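Local coordinates for sporozoite microneme protein essential for cell traversal (Plasmodium berghei, PDB 4U5A), which is a microneme protein of Plasmodium sporozoites, essential for their traversal of host cells, at residues T28-E40 with L54-N66. Sequence-based numbering, arbitrary orientation.
Sequences TKQTIKDLFLDIE and LSKYSFVPEEKLN
K29, I32 and F36 in helix 28-39 pack against residues 54-66, and helices 28-39 and 59-66 run antiparallel (170°) with their axes 10.1 Å apart. These are neighbouring helices of the SPECT1 four-helix bundle, and the second is interrupted near S58, just before P61. Proline is tolerated near a helix start: P61 has no N-H to offer Y57 O four residues back, and Y57 O is hydrogen-bonded to Y178 OH instead.

F36 lies against this break. S58 CB sits over one face of its ring, 3.7 Å from the centroid and 18° off the normal, a CH-pi contact; serine's small side chain lets the backbone come close to the ring as well. The hydroxyl of S58 turns back to its own chain: OG sits between the backbone N and the carbonyl carbon and donates to S55 O at 2.6 Å, from above that carbonyl's plane. Y57 CB, P61 CG and L54 O approach the same ring obliquely, while the Y57 ring turns from F36 to stack with Y178 of helix 167-197.

On the interior side, I32 CD1 and L65 CD1 meet tip to tip at 3.7 Å, and L65 continues to L109 of helix 88-126; both residues are apolar and buried, so their terminal methyls meet with no polar atom needing a partner. Toward the end of helix 28-39, I39 CG2 meets L54 CD1 at 3.7 Å. E40 reaches S55 through a weak OG to OE2 bond, whose proton may instead serve V51 O.

Lysine suits the partly exposed edge: K29's methylenes slide past L65 in the opposite direction, while its ammonium reaches polar N66. E62 OE2, 4.1 Å from K29 NZ and beyond a salt bridge, may add attraction. A bend at chi3 (-77°) carries NZ onward to donate in the carbonyl plane to a lone pair of N66 OD1.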
ATOM      1  N   THR A  28      -6.776   1.271  -1.732  1.00 37.32           N
ATOM      2  CA  THR A  28      -5.370   1.478  -1.383  1.00 41.31           C
ATOM      3  C   THR A  28      -4.577   2.038  -2.566  1.00 49.61           C
ATOM      4  O   THR A  28      -3.777   2.974  -2.418  1.00 54.90           O
ATOM      5  CB  THR A  28      -4.715   0.167  -0.914  1.00 32.06           C
ATOM      6  OG1 THR A  28      -5.401  -0.327   0.243  1.00 44.03           O
ATOM      7  CG2 THR A  28      -3.252   0.391  -0.575  1.00 47.00           C
ATOM      8  N   LYS A  29      -4.821   1.462  -3.742  1.00 40.09           N
ATOM      9  CA  LYS A  29      -4.169   1.888  -4.972  1.00 38.13           C
ATOM     10  C   LYS A  29      -4.440   3.361  -5.221  1.00 41.99           C
ATOM     11  O   LYS A  29      -3.524   4.124  -5.531  1.00 47.20           O
ATOM     12  CB  LYS A  29      -4.642   1.054  -6.168  1.00 42.77           C
ATOM     13  CG  LYS A  29      -4.102  -0.371  -6.195  1.00 57.89           C
ATOM     14  CD  LYS A  29      -4.135  -0.966  -7.598  1.00 45.06           C
ATOM     15  CE  LYS A  29      -5.524  -1.416  -8.007  1.00 48.14           C
ATOM     16  NZ  LYS A  29      -5.523  -1.913  -9.414  1.00 51.04           N
ATOM     17  N   GLN A  30      -5.700   3.760  -5.073  1.00 42.89           N
ATOM     18  CA  GLN A  30      -6.071   5.155  -5.267  1.00 41.67           C
ATOM     19  C   GLN A  30      -5.391   6.058  -4.241  1.00 41.61           C
ATOM     20  O   GLN A  30      -4.951   7.157  -4.575  1.00 40.48           O
ATOM     21  CB  GLN A  30      -7.593   5.322  -5.209  1.00 24.12           C
ATOM     22  CG  GLN A  30      -8.071   6.742  -5.483  1.00 42.60           C
ATOM     23  CD  GLN A  30      -7.520   7.316  -6.780  1.00 58.11           C
ATOM     24  OE1 GLN A  30      -7.046   8.453  -6.813  1.00 51.83           O
ATOM     25  NE2 GLN A  30      -7.583   6.536  -7.851  1.00 60.53           N
ATOM     26  N   THR A  31      -5.298   5.595  -2.998  1.00 45.08           N
ATOM     27  CA  THR A  31      -4.618   6.369  -1.959  1.00 38.03           C
ATOM     28  C   THR A  31      -3.154   6.643  -2.328  1.00 46.96           C
ATOM     29  O   THR A  31      -2.687   7.789  -2.264  1.00 54.18           O
ATOM     30  CB  THR A  31      -4.680   5.656  -0.595  1.00 43.79           C
ATOM     31  OG1 THR A  31      -6.048   5.470  -0.210  1.00 50.32           O
ATOM     32  CG2 THR A  31      -3.963   6.476   0.466  1.00 32.25           C
ATOM     33  N   ILE A  32      -2.434   5.590  -2.715  1.00 48.21           N
ATOM     34  CA  ILE A  32      -1.021   5.727  -3.081  1.00 46.93           C
ATOM     35  C   ILE A  32      -0.851   6.597  -4.337  1.00 50.43           C
ATOM     36  O   ILE A  32       0.081   7.418  -4.434  1.00 60.92           O
ATOM     37  CB  ILE A  32      -0.368   4.350  -3.292  1.00 39.63           C
ATOM     38  CG1 ILE A  32      -0.532   3.496  -2.031  1.00 38.54           C
ATOM     39  CG2 ILE A  32       1.105   4.498  -3.639  1.00 37.34           C
ATOM     40  CD1 ILE A  32       0.059   2.103  -2.146  1.00 37.85           C
ATOM     41  N   LYS A  33      -1.755   6.423  -5.296  1.00 47.34           N
ATOM     42  CA  LYS A  33      -1.749   7.273  -6.478  1.00 54.47           C
ATOM     43  C   LYS A  33      -1.902   8.726  -6.053  1.00 55.95           C
ATOM     44  O   LYS A  33      -1.235   9.597  -6.594  1.00 54.17           O
ATOM     45  CB  LYS A  33      -2.854   6.883  -7.462  1.00 51.21           C
ATOM     46  CG  LYS A  33      -2.747   7.615  -8.792  1.00 66.99           C
ATOM     47  CD  LYS A  33      -1.388   7.378  -9.443  1.00 77.05           C
ATOM     48  CE  LYS A  33      -1.267   8.104 -10.777  1.00 69.28           C
ATOM     49  NZ  LYS A  33      -2.363   7.756 -11.723  1.00 77.88           N
ATOM     50  N   ASP A  34      -2.783   8.980  -5.084  1.00 60.45           N
ATOM     51  CA  ASP A  34      -2.953  10.320  -4.523  1.00 58.83           C
ATOM     52  C   ASP A  34      -1.665  10.829  -3.888  1.00 54.46           C
ATOM     53  O   ASP A  34      -1.365  12.018  -3.966  1.00 50.48           O
ATOM     54  CB  ASP A  34      -4.079  10.346  -3.488  1.00 52.42           C
ATOM     55  CG  ASP A  34      -5.452  10.317  -4.119  1.00 69.17           C
ATOM     56  OD1 ASP A  34      -5.543  10.528  -5.348  1.00 64.32           O
ATOM     57  OD2 ASP A  34      -6.438  10.088  -3.385  1.00 59.51           O
ATOM     58  N   LEU A  35      -0.908   9.933  -3.256  1.00 53.95           N
ATOM     59  CA  LEU A  35       0.399  10.312  -2.727  1.00 50.16           C
ATOM     60  C   LEU A  35       1.256  10.867  -3.855  1.00 55.52           C
ATOM     61  O   LEU A  35       1.744  12.007  -3.791  1.00 61.65           O
ATOM     62  CB  LEU A  35       1.107   9.122  -2.075  1.00 43.55           C
ATOM     63  CG  LEU A  35       0.639   8.639  -0.701  1.00 56.67           C
ATOM     64  CD1 LEU A  35       1.522   7.500  -0.212  1.00 49.39           C
ATOM     65  CD2 LEU A  35       0.630   9.779   0.302  1.00 52.08           C
ATOM     66  N   PHE A  36       1.415  10.064  -4.904  1.00 63.73           N
ATOM     67  CA  PHE A  36       2.241  10.474  -6.036  1.00 59.50           C
ATOM     68  C   PHE A  36       1.743  11.752  -6.727  1.00 64.97           C
ATOM     69  O   PHE A  36       2.544  12.602  -7.098  1.00 59.27           O
ATOM     70  CB  PHE A  36       2.337   9.336  -7.051  1.00 45.15           C
ATOM     71  CG  PHE A  36       3.419   8.345  -6.738  1.00 42.41           C
ATOM     72  CD1 PHE A  36       4.725   8.579  -7.136  1.00 43.13           C
ATOM     73  CD2 PHE A  36       3.133   7.181  -6.041  1.00 45.71           C
ATOM     74  CE1 PHE A  36       5.727   7.672  -6.851  1.00 46.43           C
ATOM     75  CE2 PHE A  36       4.129   6.266  -5.750  1.00 44.33           C
ATOM     76  CZ  PHE A  36       5.429   6.513  -6.155  1.00 47.69           C
ATOM     77  N   LEU A  37       0.430  11.896  -6.876  1.00 58.08           N
ATOM     78  CA  LEU A  37      -0.148  13.081  -7.507  1.00 57.39           C
ATOM     79  C   LEU A  37       0.108  14.327  -6.670  1.00 65.00           C
ATOM     80  O   LEU A  37       0.426  15.391  -7.204  1.00 67.16           O
ATOM     81  CB  LEU A  37      -1.652  12.896  -7.730  1.00 55.25           C
ATOM     82  CG  LEU A  37      -2.076  11.835  -8.751  1.00 62.48           C
ATOM     83  CD1 LEU A  37      -3.583  11.825  -8.930  1.00 66.29           C
ATOM     84  CD2 LEU A  37      -1.381  12.049 -10.086  1.00 64.55           C
ATOM     85  N   ASP A  38      -0.051  14.195  -5.356  1.00 66.24           N
ATOM     86  CA  ASP A  38       0.192  15.303  -4.442  1.00 66.56           C
ATOM     87  C   ASP A  38       1.662  15.706  -4.473  1.00 67.32           C
ATOM     88  O   ASP A  38       1.994  16.881  -4.321  1.00 80.00           O
ATOM     89  CB  ASP A  38      -0.230  14.937  -3.017  1.00 55.07           C
ATOM     90  CG  ASP A  38      -1.733  14.818  -2.867  1.00 69.55           C
ATOM     91  OD1 ASP A  38      -2.462  15.384  -3.709  1.00 68.69           O
ATOM     92  OD2 ASP A  38      -2.183  14.149  -1.913  1.00 85.27           O
ATOM     93  N   ILE A  39       2.542  14.731  -4.682  1.00 61.57           N
ATOM     94  CA  ILE A  39       3.963  15.039  -4.817  1.00 57.98           C
ATOM     95  C   ILE A  39       4.253  15.736  -6.146  1.00 65.60           C
ATOM     96  O   ILE A  39       5.101  16.625  -6.215  1.00 78.32           O
ATOM     97  CB  ILE A  39       4.838  13.772  -4.708  1.00 65.48           C
ATOM     98  CG1 ILE A  39       4.626  13.089  -3.356  1.00 61.26           C
ATOM     99  CG2 ILE A  39       6.312  14.112  -4.885  1.00 41.03           C
ATOM    100  CD1 ILE A  39       5.521  11.888  -3.132  1.00 55.77           C
ATOM    101  N   GLU A  40       3.528  15.362  -7.198  1.00 76.62           N
ATOM    102  CA  GLU A  40       3.727  15.981  -8.506  1.00 72.51           C
ATOM    103  C   GLU A  40       3.119  17.382  -8.595  1.00 80.36           C
ATOM    104  O   GLU A  40       2.549  17.753  -9.620  1.00 86.55           O
ATOM    105  CB  GLU A  40       3.101  15.093  -9.586  1.00 75.39           C
ATOM    106  CG  GLU A  40       3.668  13.682  -9.660  1.00 77.28           C
ATOM    107  CD  GLU A  40       2.858  12.774 -10.571  1.00 95.96           C
ATOM    108  OE1 GLU A  40       1.997  13.288 -11.319  1.00 98.40           O
ATOM    109  OE2 GLU A  40       3.058  11.542 -10.515  1.00 86.16           O
ATOM    110  N   LEU A  54       8.370  10.898 -11.651  1.00 64.09           N
ATOM    111  CA  LEU A  54       7.536  10.429 -10.551  1.00 61.76           C
ATOM    112  C   LEU A  54       6.349   9.616 -11.056  1.00 59.81           C
ATOM    113  O   LEU A  54       5.964   8.618 -10.443  1.00 72.00           O
ATOM    114  CB  LEU A  54       7.036  11.611  -9.719  1.00 74.90           C
ATOM    115  CG  LEU A  54       8.086  12.435  -8.971  1.00 65.33           C
ATOM    116  CD1 LEU A  54       7.444  13.648  -8.332  1.00 62.44           C
ATOM    117  CD2 LEU A  54       8.780  11.587  -7.922  1.00 69.26           C
ATOM    118  N   SER A  55       5.781  10.043 -12.181  1.00 53.83           N
ATOM    119  CA  SER A  55       4.667   9.321 -12.788  1.00 58.15           C
ATOM    120  C   SER A  55       5.118   7.948 -13.259  1.00 64.51           C
ATOM    121  O   SER A  55       4.346   6.991 -13.232  1.00 68.86           O
ATOM    122  CB  SER A  55       4.071  10.116 -13.948  1.00 72.39           C
ATOM    123  OG  SER A  55       3.305  11.212 -13.474  1.00 82.74           O
ATOM    124  N   LYS A  56       6.370   7.858 -13.696  1.00 67.83           N
ATOM    125  CA  LYS A  56       6.963   6.564 -14.004  1.00 67.45           C
ATOM    126  C   LYS A  56       7.059   5.734 -12.726  1.00 51.93           C
ATOM    127  O   LYS A  56       6.670   4.565 -12.709  1.00 62.99           O
ATOM    128  CB  LYS A  56       8.335   6.734 -14.644  1.00 53.45           C
ATOM    129  N   TYR A  57       7.595   6.344 -11.670  1.00 60.60           N
ATOM    130  CA  TYR A  57       7.754   5.674 -10.377  1.00 57.56           C
ATOM    131  C   TYR A  57       6.444   5.112  -9.827  1.00 53.60           C
ATOM    132  O   TYR A  57       6.438   4.097  -9.134  1.00 50.11           O
ATOM    133  CB  TYR A  57       8.357   6.638  -9.351  1.00 57.35           C
ATOM    134  CG  TYR A  57       9.865   6.726  -9.391  1.00 71.49           C
ATOM    135  CD1 TYR A  57      10.609   5.931 -10.253  1.00 83.28           C
ATOM    136  CD2 TYR A  57      10.547   7.601  -8.561  1.00 67.18           C
ATOM    137  CE1 TYR A  57      11.991   6.012 -10.289  1.00 88.17           C
ATOM    138  CE2 TYR A  57      11.924   7.685  -8.589  1.00 57.11           C
ATOM    139  CZ  TYR A  57      12.641   6.893  -9.451  1.00 70.02           C
ATOM    140  OH  TYR A  57      14.014   6.986  -9.473  1.00 73.49           O
ATOM    141  N   SER A  58       5.338   5.785 -10.127  1.00 46.69           N
ATOM    142  CA  SER A  58       4.044   5.432  -9.553  1.00 46.90           C
ATOM    143  C   SER A  58       3.426   4.159 -10.131  1.00 48.59           C
ATOM    144  O   SER A  58       2.422   3.668  -9.618  1.00 53.65           O
ATOM    145  CB  SER A  58       3.064   6.592  -9.738  1.00 51.80           C
ATOM    146  OG  SER A  58       2.835   6.843 -11.113  1.00 65.49           O
ATOM    147  N   PHE A  59       4.023   3.621 -11.188  1.00 46.79           N
ATOM    148  CA  PHE A  59       3.438   2.471 -11.872  1.00 51.20           C
ATOM    149  C   PHE A  59       3.772   1.153 -11.187  1.00 51.15           C
ATOM    150  O   PHE A  59       2.996   0.198 -11.254  1.00 37.17           O
ATOM    151  CB  PHE A  59       3.888   2.436 -13.334  1.00 52.08           C
ATOM    152  CG  PHE A  59       3.239   3.488 -14.192  1.00 70.52           C
ATOM    153  CD1 PHE A  59       2.021   4.045 -13.825  1.00 77.49           C
ATOM    154  CD2 PHE A  59       3.839   3.916 -15.367  1.00 65.96           C
ATOM    155  CE1 PHE A  59       1.418   5.014 -14.610  1.00 76.49           C
ATOM    156  CE2 PHE A  59       3.241   4.883 -16.156  1.00 64.90           C
ATOM    157  CZ  PHE A  59       2.028   5.432 -15.778  1.00 74.90           C
ATOM    158  N   VAL A  60       4.922   1.100 -10.528  1.00 37.99           N
ATOM    159  CA  VAL A  60       5.357  -0.132  -9.879  1.00 44.96           C
ATOM    160  C   VAL A  60       4.514  -0.491  -8.639  1.00 49.36           C
ATOM    161  O   VAL A  60       4.124  -1.649  -8.492  1.00 44.48           O
ATOM    162  CB  VAL A  60       6.857  -0.063  -9.502  1.00 44.54           C
ATOM    163  CG1 VAL A  60       7.329  -1.379  -8.905  1.00 38.41           C
ATOM    164  CG2 VAL A  60       7.682   0.271 -10.725  1.00 49.31           C
ATOM    165  N   PRO A  61       4.218   0.485  -7.751  1.00 51.69           N
ATOM    166  CA  PRO A  61       3.383   0.111  -6.604  1.00 40.43           C
ATOM    167  C   PRO A  61       2.007  -0.404  -7.012  1.00 36.79           C
ATOM    168  O   PRO A  61       1.473  -1.277  -6.330  1.00 36.22           O
ATOM    169  CB  PRO A  61       3.259   1.422  -5.818  1.00 32.18           C
ATOM    170  CG  PRO A  61       4.478   2.178  -6.166  1.00 35.66           C
ATOM    171  CD  PRO A  61       4.725   1.864  -7.611  1.00 53.41           C
ATOM    172  N   GLU A  62       1.454   0.107  -8.112  1.00 38.51           N
ATOM    173  CA  GLU A  62       0.158  -0.362  -8.598  1.00 40.82           C
ATOM    174  C   GLU A  62       0.262  -1.805  -9.055  1.00 37.66           C
ATOM    175  O   GLU A  62      -0.648  -2.601  -8.839  1.00 42.53           O
ATOM    176  CB  GLU A  62      -0.364   0.519  -9.746  1.00 41.07           C
ATOM    177  CG  GLU A  62      -1.780   0.143 -10.195  1.00 47.25           C
ATOM    178  CD  GLU A  62      -2.292   0.961 -11.358  1.00 71.02           C
ATOM    179  OE1 GLU A  62      -1.553   1.847 -11.838  1.00 83.81           O
ATOM    180  OE2 GLU A  62      -3.443   0.722 -11.791  1.00 86.95           O
ATOM    181  N   GLU A  63       1.386  -2.140  -9.678  1.00 31.70           N
ATOM    182  CA  GLU A  63       1.609  -3.497 -10.133  1.00 34.06           C
ATOM    183  C   GLU A  63       1.681  -4.473  -8.966  1.00 37.85           C
ATOM    184  O   GLU A  63       1.130  -5.571  -9.037  1.00 42.78           O
ATOM    185  CB  GLU A  63       2.881  -3.579 -10.978  1.00 40.61           C
ATOM    186  CG  GLU A  63       2.788  -2.848 -12.317  1.00 57.47           C
ATOM    187  CD  GLU A  63       4.092  -2.880 -13.098  1.00 65.97           C
ATOM    188  OE1 GLU A  63       5.163  -2.968 -12.461  1.00 65.05           O
ATOM    189  OE2 GLU A  63       4.044  -2.822 -14.346  1.00 81.84           O
ATOM    190  N   LYS A  64       2.334  -4.057  -7.887  1.00 34.18           N
ATOM    191  CA  LYS A  64       2.479  -4.898  -6.706  1.00 31.86           C
ATOM    192  C   LYS A  64       1.137  -5.168  -6.037  1.00 35.27           C
ATOM    193  O   LYS A  64       0.902  -6.253  -5.512  1.00 35.67           O
ATOM    194  CB  LYS A  64       3.436  -4.247  -5.707  1.00 31.33           C
ATOM    195  CG  LYS A  64       4.863  -4.095  -6.202  1.00 33.98           C
ATOM    196  CD  LYS A  64       5.539  -5.452  -6.320  1.00 40.91           C
ATOM    197  CE  LYS A  64       6.946  -5.333  -6.879  1.00 33.53           C
ATOM    198  NZ  LYS A  64       7.609  -6.663  -6.940  1.00 50.50           N
ATOM    199  N   LEU A  65       0.257  -4.177  -6.064  1.00 33.66           N
ATOM    200  CA  LEU A  65      -1.052  -4.320  -5.449  1.00 31.44           C
ATOM    201  C   LEU A  65      -1.967  -5.144  -6.352  1.00 27.76           C
ATOM    202  O   LEU A  65      -2.871  -5.828  -5.875  1.00 36.72           O
ATOM    203  CB  LEU A  65      -1.657  -2.944  -5.155  1.00 37.70           C
ATOM    204  CG  LEU A  65      -0.895  -2.152  -4.084  1.00 33.23           C
ATOM    205  CD1 LEU A  65      -1.585  -0.847  -3.744  1.00 46.11           C
ATOM    206  CD2 LEU A  65      -0.699  -2.984  -2.833  1.00 43.15           C
ATOM    207  N   ASN A  66      -1.723  -5.090  -7.657  1.00 34.82           N
ATOM    208  CA  ASN A  66      -2.469  -5.921  -8.591  1.00 31.13           C
ATOM    209  C   ASN A  66      -2.079  -7.387  -8.423  1.00 31.96           C
ATOM    210  O   ASN A  66      -2.887  -8.287  -8.644  1.00 33.04           O
ATOM    211  CB  ASN A  66      -2.226  -5.464 -10.032  1.00 28.41           C
ATOM    212  CG  ASN A  66      -3.036  -4.227 -10.402  1.00 37.51           C
ATOM    213  OD1 ASN A  66      -4.029  -3.897  -9.753  1.00 42.20           O
ATOM    214  ND2 ASN A  66      -2.611  -3.541 -11.458  1.00 30.94           N
TER